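Local coordinates for protein galactose-1-phosphate uridylyltransferase (Pyrobaculum aerophilum str. IM2, PDB 6K9Z) that probably transfers a uridylyl group between UDP-glucose and a hexose 1-phosphate such as galactose 1-phosphate, and binds zinc and UDP, at residues 109-112 with 113-116; 226-229 with 230-234; 299-302 with 303-307. The protein carries 1 engineered substitution. One frame throughout, in Å; residues are numbered along the deposited sequence.

Interaction 1. Residues 109-112 with 113-116; sequences AQRK and AEKE
Q110 and E114, one turn apart near the C-terminal end of helix 96-114, are joined side chain to side chain by a hydrogen bond from the Q110 amide nitrogen NE2 to E114 OE2, 3.0 Å long. The amide and carboxylate planes stand 71° apart, and OE2 receives the donor on its anti side, tilted out of the carboxylate plane. Q110 carries CG anti to its own nitrogen (chi1 -180°) and runs out extended, which brings NE2 to this oxygen. Both groups have further partners: T216 OG1 bonds to the same OE2, and Q253 NE2 to Q110 OE1, so the buried amide is held at both ends.

The charged pair K112 and E116 is looser, a long salt bridge of 3.8 Å between NZ and OE2. A water donates to K112 O and, weakly, to E116 OE2, while E116 CG lies 3.3 Å from K112 O.

Backbone bonds follow the helical pattern at first, A113 N to A109 O at 3.0 Å and E114 N to Q110 O at 2.8 Å. Then the pattern tightens: K115 N bonds K112 O at 3.1 Å, the donor standing 60° above the carbonyl plane, and its bond to R111 O is weak. E116 N likewise reaches back three residues, to A113 O, as the chain leaves the helix.

A109, Q110 and A113 lay their side chains on F122 of strand 121-128. On the flank of Q110 and E114, the loop carrying L214, L215 and T216 packs against these two side chains, and R111 NH2 bonds T216 O, while K112 and K115 are exposed.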
ATOM      1  N   ALA A 109      23.140  15.924   1.645  1.00 19.86           N
ATOM      2  CA  ALA A 109      23.240  14.545   1.103  1.00 19.88           C
ATOM      3  C   ALA A 109      22.633  14.560  -0.304  1.00 19.34           C
ATOM      4  O   ALA A 109      23.231  13.923  -1.208  1.00 19.65           O
ATOM      5  CB  ALA A 109      22.558  13.544   1.995  1.00 19.65           C
ATOM      6  N   GLN A 110      21.480  15.231  -0.497  1.00 17.65           N
ATOM      7  CA  GLN A 110      20.849  15.237  -1.836  1.00 17.56           C
ATOM      8  C   GLN A 110      21.741  15.988  -2.820  1.00 18.93           C
ATOM      9  O   GLN A 110      21.782  15.586  -3.993  1.00 19.40           O
ATOM     10  CB  GLN A 110      19.441  15.834  -1.774  1.00 16.54           C
ATOM     11  CG  GLN A 110      18.763  15.846  -3.132  1.00 16.80           C
ATOM     12  CD  GLN A 110      17.309  16.209  -3.021  1.00 16.92           C
ATOM     13  OE1 GLN A 110      16.667  15.865  -2.020  1.00 15.89           O
ATOM     14  NE2 GLN A 110      16.782  16.889  -4.035  1.00 16.92           N
ATOM     15  N   ARG A 111      22.400  17.063  -2.388  1.00 19.56           N
ATOM     16  CA  ARG A 111      23.255  17.832  -3.335  1.00 22.24           C
ATOM     17  C   ARG A 111      24.367  16.910  -3.838  1.00 23.09           C
ATOM     18  O   ARG A 111      24.738  17.016  -5.016  1.00 22.65           O
ATOM     19  CB  ARG A 111      23.766  19.127  -2.701  1.00 24.07           C
ATOM     20  CG  ARG A 111      22.761  20.262  -2.806  1.00 24.93           C
ATOM     21  CD  ARG A 111      23.257  21.654  -2.475  1.00 26.84           C
ATOM     22  NE  ARG A 111      22.076  22.403  -2.088  1.00 28.30           N
ATOM     23  CZ  ARG A 111      21.664  22.554  -0.838  1.00 29.83           C
ATOM     24  NH1 ARG A 111      22.367  22.033   0.152  1.00 29.91           N
ATOM     25  NH2 ARG A 111      20.562  23.232  -0.583  1.00 28.95           N
ATOM     26  N   LYS A 112      24.875  16.058  -2.947  1.00 24.06           N
ATOM     27  CA  LYS A 112      25.935  15.077  -3.301  1.00 26.24           C
ATOM     28  C   LYS A 112      25.333  14.118  -4.334  1.00 24.92           C
ATOM     29  O   LYS A 112      26.008  13.856  -5.383  1.00 25.55           O
ATOM     30  CB  LYS A 112      26.513  14.453  -2.024  1.00 29.29           C
ATOM     31  CG  LYS A 112      27.516  13.331  -2.226  1.00 33.34           C
ATOM     32  CD  LYS A 112      28.704  13.339  -1.250  1.00 37.67           C
ATOM     33  CE  LYS A 112      29.741  12.268  -1.588  1.00 41.21           C
ATOM     34  NZ  LYS A 112      29.085  10.946  -1.828  1.00 41.89           N
ATOM     35  N   ALA A 113      24.115  13.633  -4.096  1.00 22.12           N
ATOM     36  CA  ALA A 113      23.453  12.665  -5.017  1.00 22.34           C
ATOM     37  C   ALA A 113      23.186  13.323  -6.371  1.00 22.55           C
ATOM     38  O   ALA A 113      23.222  12.633  -7.401  1.00 23.08           O
ATOM     39  CB  ALA A 113      22.182  12.121  -4.413  1.00 21.00           C
ATOM     40  N   GLU A 114      22.924  14.647  -6.378  1.00 21.93           N
ATOM     41  CA  GLU A 114      22.587  15.380  -7.614  1.00 22.71           C
ATOM     42  C   GLU A 114      23.832  15.416  -8.542  1.00 26.02           C
ATOM     43  O   GLU A 114      23.642  15.543  -9.776  1.00 26.24           O
ATOM     44  CB  GLU A 114      22.026  16.779  -7.288  1.00 21.15           C
ATOM     45  CG  GLU A 114      20.597  16.741  -6.764  1.00 19.30           C
ATOM     46  CD  GLU A 114      20.072  18.061  -6.226  1.00 18.71           C
ATOM     47  OE1 GLU A 114      20.815  19.057  -6.324  1.00 18.93           O
ATOM     48  OE2 GLU A 114      18.891  18.089  -5.763  1.00 18.43           O
ATOM     49  N   LYS A 115      25.044  15.213  -7.993  1.00 29.45           N
ATOM     50  CA  LYS A 115      26.297  15.034  -8.810  1.00 32.69           C
ATOM     51  C   LYS A 115      26.458  13.628  -9.392  1.00 33.60           C
ATOM     52  O   LYS A 115      27.301  13.475 -10.269  1.00 34.15           O
ATOM     53  CB  LYS A 115      27.501  15.337  -7.926  1.00 36.33           C
ATOM     54  CG  LYS A 115      27.389  16.711  -7.273  1.00 37.98           C
ATOM     55  CD  LYS A 115      27.190  17.801  -8.302  1.00 41.43           C
ATOM     56  CE  LYS A 115      26.578  19.081  -7.771  1.00 42.11           C
ATOM     57  NZ  LYS A 115      27.325  20.278  -8.195  1.00 42.15           N
ATOM     58  N   GLU A 116      25.822  12.626  -8.776  1.00 33.14           N
ATOM     59  CA  GLU A 116      26.046  11.214  -9.187  1.00 36.43           C
ATOM     60  C   GLU A 116      25.119  10.854 -10.349  1.00 35.29           C
ATOM     61  O   GLU A 116      23.898  10.826 -10.144  1.00 34.36           O
ATOM     62  CB  GLU A 116      25.884  10.280  -7.984  1.00 39.34           C
ATOM     63  CG  GLU A 116      26.459  10.852  -6.698  1.00 43.53           C
ATOM     64  CD  GLU A 116      26.526   9.913  -5.503  1.00 47.20           C
ATOM     65  OE1 GLU A 116      25.453   9.518  -4.992  1.00 46.98           O
ATOM     66  OE2 GLU A 116      27.655   9.590  -5.073  1.00 50.94           O
TER
HETATM   67  O   HOH W   1      28.827  12.754  -5.559  1.00 41.68           O

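Interaction 2. Residues 226-229 with 230-234; sequences LAEA and LKITL
L230 meets L226 one turn back: its CG lies 3.9 Å from L226 CD1, and its N bonds L226 O nearly straight, with an N-H...O angle of 171°. K231 N takes A227 O, and its CB rests against that same oxygen; its long chain leads away, NZ bonding the carbonyl oxygens of S92 and L94. I232 runs alongside E228, both pointing the same way, with CD1 at 3.5 Å from E228 CG. The apolar part of E228 thus packs on the isoleucine while its OE1 bonds N187 ND2. T233 grips A229 O twice: its N at 3.0 Å and its hydroxyl OG1 at 2.8 Å come to that oxygen from opposite faces of the carbonyl plane. OG1 is placed there by chi1 -63°, beside its own backbone N. A valine here would lack the hydroxyl, and A229 O would probably keep the backbone amide as its one donor from this residue. L234 N continues the ladder to L230 O. The serine or threonine hydroxyl returning to the carbonyl four residues earlier is a familiar way of satisfying a buried hydroxyl in an alpha-helix, here helix 220-240, packed against strands 202-208 and 266-271 of the large antiparallel sheet.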
ATOM      1  N   LEU A 226      10.023  25.094   7.411  1.00 16.16           N
ATOM      2  CA  LEU A 226       9.738  23.640   7.249  1.00 15.61           C
ATOM      3  C   LEU A 226       9.879  22.932   8.596  1.00 15.49           C
ATOM      4  O   LEU A 226       8.954  22.143   8.955  1.00 15.14           O
ATOM      5  CB  LEU A 226      10.658  23.000   6.204  1.00 15.47           C
ATOM      6  CG  LEU A 226      10.452  21.500   6.014  1.00 14.74           C
ATOM      7  CD1 LEU A 226       8.952  21.204   5.747  1.00 14.11           C
ATOM      8  CD2 LEU A 226      11.346  20.981   4.902  1.00 14.98           C
ATOM      9  N   ALA A 227      10.997  23.135   9.298  1.00 15.30           N
ATOM     10  CA  ALA A 227      11.190  22.512  10.616  1.00 15.80           C
ATOM     11  C   ALA A 227       9.974  22.830  11.499  1.00 16.22           C
ATOM     12  O   ALA A 227       9.452  21.932  12.181  1.00 16.70           O
ATOM     13  CB  ALA A 227      12.461  22.955  11.238  1.00 16.39           C
ATOM     14  N   GLU A 228       9.477  24.067  11.469  1.00 16.38           N
ATOM     15  CA  GLU A 228       8.326  24.474  12.314  1.00 16.72           C
ATOM     16  C   GLU A 228       7.064  23.715  11.866  1.00 16.50           C
ATOM     17  O   GLU A 228       6.319  23.145  12.735  1.00 16.22           O
ATOM     18  CB  GLU A 228       8.148  25.978  12.283  1.00 17.33           C
ATOM     19  CG  GLU A 228       6.930  26.434  13.070  1.00 17.99           C
ATOM     20  CD  GLU A 228       6.836  27.935  13.148  1.00 19.02           C
ATOM     21  OE1 GLU A 228       6.409  28.557  12.170  1.00 19.43           O
ATOM     22  OE2 GLU A 228       7.306  28.496  14.148  1.00 20.33           O
ATOM     23  N   ALA A 229       6.812  23.669  10.559  1.00 16.42           N
ATOM     24  CA  ALA A 229       5.594  23.030  10.050  1.00 16.39           C
ATOM     25  C   ALA A 229       5.617  21.539  10.415  1.00 16.30           C
ATOM     26  O   ALA A 229       4.571  20.995  10.808  1.00 16.19           O
ATOM     27  CB  ALA A 229       5.437  23.243   8.566  1.00 16.11           C
ATOM     28  N   LEU A 230       6.759  20.882  10.276  1.00 16.45           N
ATOM     29  CA  LEU A 230       6.899  19.460  10.652  1.00 16.47           C
ATOM     30  C   LEU A 230       6.697  19.305  12.163  1.00 16.35           C
ATOM     31  O   LEU A 230       5.906  18.448  12.580  1.00 16.82           O
ATOM     32  CB  LEU A 230       8.279  18.952  10.237  1.00 17.12           C
ATOM     33  CG  LEU A 230       8.443  18.720   8.735  1.00 17.68           C
ATOM     34  CD1 LEU A 230       9.894  18.398   8.373  1.00 18.44           C
ATOM     35  CD2 LEU A 230       7.515  17.603   8.306  1.00 18.63           C
ATOM     36  N   LYS A 231       7.354  20.108  12.968  1.00 16.69           N
ATOM     37  CA  LYS A 231       7.240  19.982  14.425  1.00 17.32           C
ATOM     38  C   LYS A 231       5.782  20.145  14.828  1.00 17.88           C
ATOM     39  O   LYS A 231       5.288  19.346  15.654  1.00 18.31           O
ATOM     40  CB  LYS A 231       8.146  21.007  15.109  1.00 17.66           C
ATOM     41  CG  LYS A 231       8.127  20.946  16.616  1.00 18.62           C
ATOM     42  CD  LYS A 231       9.185  21.845  17.281  1.00 19.86           C
ATOM     43  CE  LYS A 231       9.042  21.926  18.784  1.00 21.05           C
ATOM     44  NZ  LYS A 231       9.369  20.646  19.422  1.00 21.47           N
ATOM     45  N   ILE A 232       5.141  21.224  14.376  1.00 18.15           N
ATOM     46  CA  ILE A 232       3.779  21.556  14.875  1.00 18.72           C
ATOM     47  C   ILE A 232       2.782  20.504  14.359  1.00 18.50           C
ATOM     48  O   ILE A 232       1.894  20.127  15.143  1.00 19.55           O
ATOM     49  CB  ILE A 232       3.434  23.006  14.509  1.00 19.30           C
ATOM     50  CG1 ILE A 232       4.313  23.917  15.384  1.00 20.38           C
ATOM     51  CG2 ILE A 232       1.956  23.270  14.724  1.00 19.56           C
ATOM     52  CD1 ILE A 232       4.241  25.383  15.050  1.00 21.99           C
ATOM     53  N   THR A 233       2.895  20.062  13.105  1.00 18.22           N
ATOM     54  CA  THR A 233       1.936  19.087  12.492  1.00 17.96           C
ATOM     55  C   THR A 233       2.083  17.750  13.245  1.00 17.15           C
ATOM     56  O   THR A 233       1.085  17.140  13.677  1.00 17.04           O
ATOM     57  CB  THR A 233       2.132  18.989  10.971  1.00 17.81           C
ATOM     58  OG1 THR A 233       1.867  20.239  10.346  1.00 17.79           O
ATOM     59  CG2 THR A 233       1.242  17.911  10.387  1.00 18.30           C
ATOM     60  N   LEU A 234       3.316  17.313  13.489  1.00 16.97           N
ATOM     61  CA  LEU A 234       3.521  15.988  14.134  1.00 17.02           C
ATOM     62  C   LEU A 234       3.107  16.096  15.605  1.00 17.84           C
ATOM     63  O   LEU A 234       2.566  15.139  16.158  1.00 17.74           O
ATOM     64  CB  LEU A 234       4.957  15.542  13.905  1.00 16.82           C
ATOM     65  CG  LEU A 234       5.266  15.184  12.456  1.00 16.52           C
ATOM     66  CD1 LEU A 234       6.750  14.895  12.290  1.00 16.66           C
ATOM     67  CD2 LEU A 234       4.416  14.012  11.971  1.00 16.36           C
TER

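Interaction 3. Residues 299-302 with 303-307; sequences EETA and ARIKA
Regular alpha-helix, most of helix 298-309 near the C-terminus, supplies this contact between successive turns. T301 and I305 form its apolar part, with methyl CG2 of the threonine 3.9 Å from CD1 of the isoleucine, the two side chains passing at a slant. I305 holds CG1 beside its own N (chi1 -65°), which sets CG1 at 3.3 Å from T301 O, so the isoleucine touches the carbonyl oxygen as well as the methyl. I305 N also bonds T301 O, at 2.9 Å.

The other rungs are much alike: A303 N to E299 O at 3.2 Å, R304 N to E300 O at 3.0 Å, and K306 N to A302 O. A303 CB sits against E300 O, and K306 CB against A302 O.

E300 and R304 carry opposite charges one turn apart but do not pair: E300 OE2 and R304 NE are 5.4 Å apart. Instead the arginine, with its chain bent at chi3 (66°), passes its CG by E300 O and delivers NH1 to H202 NE2. E299 also finds its partners beyond the helix, its OE2 forming salt bridges with R182 and with R4 of the second subunit, two positive partners that would probably favour the charged carboxylate.

The helix packs against strand 202-208: T301 and I305 rest on H202, I305 also on V204, and A302 on V194 beyond strand 190-193. E300, A303 and K306 are exposed, while E299 ties the N-terminal part of the helix to the neighbouring subunit.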
ATOM      1  N   GLU A 299     -12.728  16.693   5.830  1.00 20.77           N
ATOM      2  CA  GLU A 299     -13.106  18.025   6.389  1.00 21.65           C
ATOM      3  C   GLU A 299     -13.246  17.926   7.911  1.00 21.80           C
ATOM      4  O   GLU A 299     -12.696  18.775   8.617  1.00 21.99           O
ATOM      5  CB  GLU A 299     -14.364  18.534   5.710  1.00 22.25           C
ATOM      6  CG  GLU A 299     -14.153  18.813   4.228  1.00 22.00           C
ATOM      7  CD  GLU A 299     -14.129  17.568   3.342  1.00 21.61           C
ATOM      8  OE1 GLU A 299     -14.873  16.603   3.628  1.00 21.63           O
ATOM      9  OE2 GLU A 299     -13.323  17.535   2.407  1.00 21.91           O
ATOM     10  N   GLU A 300     -13.915  16.902   8.412  1.00 22.71           N
ATOM     11  CA  GLU A 300     -14.035  16.709   9.882  1.00 24.31           C
ATOM     12  C   GLU A 300     -12.648  16.392  10.452  1.00 22.98           C
ATOM     13  O   GLU A 300     -12.297  16.946  11.503  1.00 22.58           O
ATOM     14  CB  GLU A 300     -15.011  15.582  10.229  1.00 26.54           C
ATOM     15  CG  GLU A 300     -15.131  15.323  11.723  1.00 29.32           C
ATOM     16  CD  GLU A 300     -16.224  14.357  12.176  1.00 32.74           C
ATOM     17  OE1 GLU A 300     -17.186  14.090  11.401  1.00 34.36           O
ATOM     18  OE2 GLU A 300     -16.124  13.864  13.315  1.00 36.44           O
ATOM     19  N   THR A 301     -11.850  15.562   9.781  1.00 22.19           N
ATOM     20  CA  THR A 301     -10.504  15.199  10.288  1.00 21.46           C
ATOM     21  C   THR A 301      -9.612  16.456  10.338  1.00 20.65           C
ATOM     22  O   THR A 301      -8.942  16.667  11.356  1.00 19.57           O
ATOM     23  CB  THR A 301      -9.945  13.981   9.549  1.00 22.35           C
ATOM     24  OG1 THR A 301     -10.845  12.895   9.847  1.00 23.29           O
ATOM     25  CG2 THR A 301      -8.536  13.705  10.026  1.00 22.61           C
ATOM     26  N   ALA A 302      -9.609  17.291   9.299  1.00 20.13           N
ATOM     27  CA  ALA A 302      -8.885  18.577   9.358  1.00 19.76           C
ATOM     28  C   ALA A 302      -9.315  19.394  10.596  1.00 20.57           C
ATOM     29  O   ALA A 302      -8.437  19.977  11.260  1.00 20.04           O
ATOM     30  CB  ALA A 302      -9.122  19.305   8.081  1.00 20.09           C
ATOM     31  N   ALA A 303     -10.604  19.504  10.878  1.00 21.99           N
ATOM     32  CA  ALA A 303     -11.100  20.349  11.995  1.00 23.25           C
ATOM     33  C   ALA A 303     -10.518  19.805  13.306  1.00 23.65           C
ATOM     34  O   ALA A 303     -10.092  20.603  14.198  1.00 22.92           O
ATOM     35  CB  ALA A 303     -12.619  20.369  12.029  1.00 25.27           C
ATOM     36  N   ARG A 304     -10.527  18.477  13.456  1.00 24.06           N
ATOM     37  CA  ARG A 304     -10.038  17.816  14.704  1.00 25.53           C
ATOM     38  C   ARG A 304      -8.526  17.988  14.862  1.00 22.97           C
ATOM     39  O   ARG A 304      -8.031  18.313  15.974  1.00 22.05           O
ATOM     40  CB  ARG A 304     -10.358  16.323  14.713  1.00 27.85           C
ATOM     41  CG  ARG A 304     -11.814  16.035  14.991  1.00 33.25           C
ATOM     42  CD  ARG A 304     -12.032  14.538  14.868  1.00 38.46           C
ATOM     43  NE  ARG A 304     -11.358  13.687  15.879  1.00 44.26           N
ATOM     44  CZ  ARG A 304     -10.286  12.871  15.672  1.00 46.20           C
ATOM     45  NH1 ARG A 304      -9.698  12.784  14.478  1.00 41.46           N
ATOM     46  NH2 ARG A 304      -9.822  12.146  16.699  1.00 46.12           N
ATOM     47  N   ILE A 305      -7.782  17.812  13.770  1.00 21.78           N
ATOM     48  CA  ILE A 305      -6.301  18.006  13.800  1.00 20.49           C
ATOM     49  C   ILE A 305      -6.032  19.461  14.170  1.00 20.94           C
ATOM     50  O   ILE A 305      -5.187  19.707  15.037  1.00 20.37           O
ATOM     51  CB  ILE A 305      -5.651  17.614  12.460  1.00 19.65           C
ATOM     52  CG1 ILE A 305      -5.817  16.119  12.197  1.00 19.54           C
ATOM     53  CG2 ILE A 305      -4.195  18.045  12.393  1.00 18.83           C
ATOM     54  CD1 ILE A 305      -5.287  15.690  10.885  1.00 18.87           C
ATOM     55  N   LYS A 306      -6.710  20.379  13.503  1.00 21.23           N
ATOM     56  CA  LYS A 306      -6.474  21.830  13.726  1.00 22.18           C
ATOM     57  C   LYS A 306      -6.743  22.171  15.191  1.00 22.36           C
ATOM     58  O   LYS A 306      -5.913  22.947  15.788  1.00 22.24           O
ATOM     59  CB  LYS A 306      -7.268  22.690  12.749  1.00 23.64           C
ATOM     60  CG  LYS A 306      -6.937  24.187  12.790  1.00 25.83           C
ATOM     61  CD  LYS A 306      -7.890  24.896  11.885  1.00 28.74           C
ATOM     62  CE  LYS A 306      -7.257  26.029  11.141  1.00 31.48           C
ATOM     63  NZ  LYS A 306      -7.144  27.178  12.058  1.00 33.65           N
ATOM     64  N   ALA A 307      -7.812  21.650  15.789  1.00 23.14           N
ATOM     65  CA  ALA A 307      -8.171  21.957  17.195  1.00 24.25           C
ATOM     66  C   ALA A 307      -7.021  21.455  18.075  1.00 24.52           C
ATOM     67  O   ALA A 307      -6.588  22.208  19.012  1.00 24.74           O
ATOM     68  CB  ALA A 307      -9.507  21.343  17.573  1.00 25.26           C
TER

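All three are contacts within a single helix, but of three different helices. Interaction 2 is the buried one, its leucines and alanines covered by the sheet and by helix 96-114, the helix whose end forms interaction 1. Interactions 1 and 3 are partly buried and lie on opposite sides of the chain's centre, about 38 Å apart between centres. Interactions 2 and 3 share strand 202-208, which both helices touch at V204, and come within about 6 Å at their nearest atoms. Chemistry follows place: a helix end with polar side-chain links and water in interaction 1, mostly apolar packing with a hydroxyl returned to the backbone in interaction 2, and, in interaction 3, charged side chains that find partners beyond their helix, one in the second subunit.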